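Local coordinates for protein dodecin (Thermus thermophilus, PDB 2UX9) that binds and sequesters flavins such as FMN and FAD, and also coenzyme A, in a hollow dodecamer, and may serve as a cofactor store that protects the cell, at residues A20-Q23 with A24-R28. The protein carries 1 engineered substitution. Numbering follows the deposited sequence.
Sequences AAIQ and AALAR. With COA (coenzyme A), chain Q.
Two consecutive turns of the single helix 18-32 of dodecin meet here, Ala20 to Gln23 handing their carbonyls to the amides of Ala24 to Ala27. Each bond joins residues four apart, the regular alpha-helical ladder running from Ala24 N on Ala20 O, through Ala25 N on Ala21 O and Leu26 N on Ile22 O, to Ala27 N on Gln23 O at 2.8 Å. Along the buried face the side chains of Ile22 and Leu26 run alongside each other in one direction. Chi1 of Ile22 (-67°) keeps CG1 beside the backbone N and turns CG2 toward the next turn, 4.1 Å from Leu26 CD1; CG of Leu26 also sits over Ile22 O at 3.4 Å. This apolar strip, together with Ala21 and Ala25, seats the helix on the three-stranded antiparallel sheet characteristic of the dodecin fold: both large side chains touch Phe39, and Ile22 and Ala25 rest on Leu60. Gln23 turns to the subunit interface instead, its chain bent at chi2 (-82°), and OE1 accepts a hydrogen bond from Val53 N of a second subunit. One turn on, Arg28 reaches into the coenzyme A site. Its NH2 donates an almost straight bond (173°) to the phosphate oxygen O4A at 2.7 Å, which lies at the edge of the guanidinium and in its plane, while NH1 bonds Thr32 OG1, which is itself hydrogen-bonded to the coenzyme A. A leucine here would probably leave O4A without this charged donor and Thr32 without its guanidinium partner. The same coenzyme A also takes hydrogen bonds from Lys6 NZ of two other subunits.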
loop_
_atom_site.group_PDB
_atom_site.type_symbol
_atom_site.label_atom_id
_atom_site.label_comp_id
_atom_site.label_asym_id
_atom_site.label_seq_id
_atom_site.Cartn_x
_atom_site.Cartn_y
_atom_site.Cartn_z
ATOM N N ALA C 20 7.934 3.379 -25.791
ATOM C CA ALA C 20 7.176 2.902 -26.941
ATOM C C ALA C 20 5.872 2.238 -26.497
ATOM O O ALA C 20 4.850 2.385 -27.168
ATOM C CB ALA C 20 8.021 1.936 -27.781
ATOM N N ALA C 21 5.894 1.516 -25.381
ATOM C CA ALA C 21 4.676 0.870 -24.888
ATOM C C ALA C 21 3.656 1.908 -24.413
ATOM O O ALA C 21 2.460 1.822 -24.723
ATOM C CB ALA C 21 5.013 -0.102 -23.775
ATOM N N ILE C 22 4.133 2.922 -23.693
ATOM C CA ILE C 22 3.261 4.018 -23.283
ATOM C C ILE C 22 2.676 4.705 -24.519
ATOM O O ILE C 22 1.475 4.954 -24.599
ATOM C CB ILE C 22 4.036 5.030 -22.423
ATOM C CG1 ILE C 22 4.419 4.386 -21.082
ATOM C CG2 ILE C 22 3.208 6.288 -22.198
ATOM C CD1 ILE C 22 5.449 5.166 -20.283
ATOM N N GLN C 23 3.527 5.010 -25.488
ATOM C CA GLN C 23 3.075 5.708 -26.685
ATOM C C GLN C 23 2.058 4.890 -27.475
ATOM O O GLN C 23 1.138 5.452 -28.056
ATOM C CB GLN C 23 4.261 6.095 -27.580
ATOM C CG GLN C 23 5.196 7.159 -26.984
ATOM C CD GLN C 23 4.704 8.584 -27.165
ATOM O OE1 GLN C 23 3.512 8.868 -27.100
ATOM N NE2 GLN C 23 5.643 9.501 -27.371
ATOM N N ALA C 24 2.214 3.569 -27.498
ATOM C CA ALA C 24 1.251 2.714 -28.193
ATOM C C ALA C 24 -0.128 2.820 -27.549
ATOM O O ALA C 24 -1.149 2.903 -28.245
ATOM C CB ALA C 24 1.719 1.261 -28.200
ATOM N N ALA C 25 -0.182 2.818 -26.223
ATOM C CA ALA C 25 -1.473 2.948 -25.544
ATOM C C ALA C 25 -2.115 4.292 -25.867
ATOM O O ALA C 25 -3.302 4.368 -26.167
ATOM C CB ALA C 25 -1.337 2.762 -24.042
ATOM N N LEU C 26 -1.316 5.348 -25.839
ATOM C CA LEU C 26 -1.835 6.682 -26.076
ATOM C C LEU C 26 -2.246 6.891 -27.529
ATOM O O LEU C 26 -3.201 7.604 -27.790
ATOM C CB LEU C 26 -0.821 7.746 -25.650
ATOM C CG LEU C 26 -0.440 7.766 -24.169
ATOM C CD1 LEU C 26 0.478 8.938 -23.826
ATOM C CD2 LEU C 26 -1.681 7.815 -23.295
ATOM N N ALA C 27 -1.518 6.286 -28.469
ATOM C CA ALA C 27 -1.877 6.371 -29.882
ATOM C C ALA C 27 -3.221 5.704 -30.136
ATOM O O ALA C 27 -4.051 6.213 -30.887
ATOM C CB ALA C 27 -0.814 5.728 -30.736
ATOM N N ARG C 28 -3.458 4.566 -29.502
ATOM C CA ARG C 28 -4.750 3.918 -29.641
ATOM C C ARG C 28 -5.832 4.753 -28.958
ATOM O O ARG C 28 -6.913 4.941 -29.517
ATOM C CB ARG C 28 -4.718 2.505 -29.060
ATOM C CG ARG C 28 -6.079 1.817 -29.008
ATOM C CD ARG C 28 -6.775 1.768 -30.363
ATOM N NE ARG C 28 -8.104 1.167 -30.242
ATOM C CZ ARG C 28 -9.196 1.813 -29.843
ATOM N NH1 ARG C 28 -9.161 3.094 -29.503
ATOM N NH2 ARG C 28 -10.343 1.155 -29.764
HETATM N N1A COA Q . -16.020 13.317 -23.589
HETATM C C2A COA Q . -17.196 12.640 -23.865
HETATM N N3A COA Q . -17.230 11.661 -24.818
HETATM C C4A COA Q . -16.115 11.346 -25.504
HETATM C C5A COA Q . -14.914 12.014 -25.240
HETATM C C6A COA Q . -14.870 13.006 -24.271
HETATM N N6A COA Q . -13.729 13.626 -23.940
HETATM N N7A COA Q . -13.987 11.500 -26.064
HETATM C C8A COA Q . -14.548 10.539 -26.831
HETATM N N9A COA Q . -15.867 10.434 -26.476
HETATM C C1B COA Q . -16.813 9.392 -26.901
HETATM C C2B COA Q . -16.809 9.105 -28.390
HETATM O O2B COA Q . -17.509 10.051 -29.159
HETATM C C3B COA Q . -17.450 7.741 -28.411
HETATM O O3B COA Q . -18.840 7.841 -28.257
HETATM P P3B COA Q . -19.843 7.126 -29.292
HETATM O O7A COA Q . -21.221 7.354 -28.732
HETATM O O8A COA Q . -19.636 7.675 -30.671
HETATM O O9A COA Q . -19.548 5.644 -29.268
HETATM C C4B COA Q . -16.852 7.092 -27.181
HETATM O O4B COA Q . -16.421 8.155 -26.338
HETATM C C5B COA Q . -15.714 6.195 -27.646
HETATM O O5B COA Q . -16.247 5.091 -28.360
HETATM P P1A COA Q . -16.184 3.584 -27.797
HETATM O O1A COA Q . -17.354 2.770 -28.321
HETATM O O2A COA Q . -16.117 3.546 -26.282
HETATM O O3A COA Q . -14.893 2.947 -28.491
HETATM P P2A COA Q . -13.441 2.767 -27.854
HETATM O O4A COA Q . -12.699 2.281 -29.054
HETATM O O5A COA Q . -12.900 4.076 -27.352
HETATM O O6A COA Q . -13.547 1.648 -26.698
HETATM C CBP COA Q . -14.265 -0.342 -25.549
HETATM C CCP COA Q . -14.259 0.435 -26.867
HETATM C CDP COA Q . -15.106 -1.603 -25.713
HETATM C CEP COA Q . -12.833 -0.732 -25.205
HETATM C CAP COA Q . -14.817 0.529 -24.426
HETATM O OAP COA Q . -16.007 1.163 -24.841
HETATM C C9P COA Q . -15.055 -0.251 -23.174
HETATM O O9P COA Q . -13.969 -0.648 -22.398
HETATM N N8P COA Q . -16.284 -0.577 -22.813
HETATM C C7P COA Q . -16.499 -1.826 -22.093
HETATM C C6P COA Q . -17.733 -1.706 -21.245
HETATM C C5P COA Q . -17.786 -2.781 -20.201
HETATM O O5P COA Q . -17.105 -2.711 -19.169
HETATM N N4P COA Q . -18.633 -3.759 -20.478
HETATM C C3P COA Q . -19.341 -4.439 -19.415
HETATM C C2P COA Q . -18.789 -5.850 -19.321
HETATM S S1P COA Q . -19.442 -6.713 -17.884
#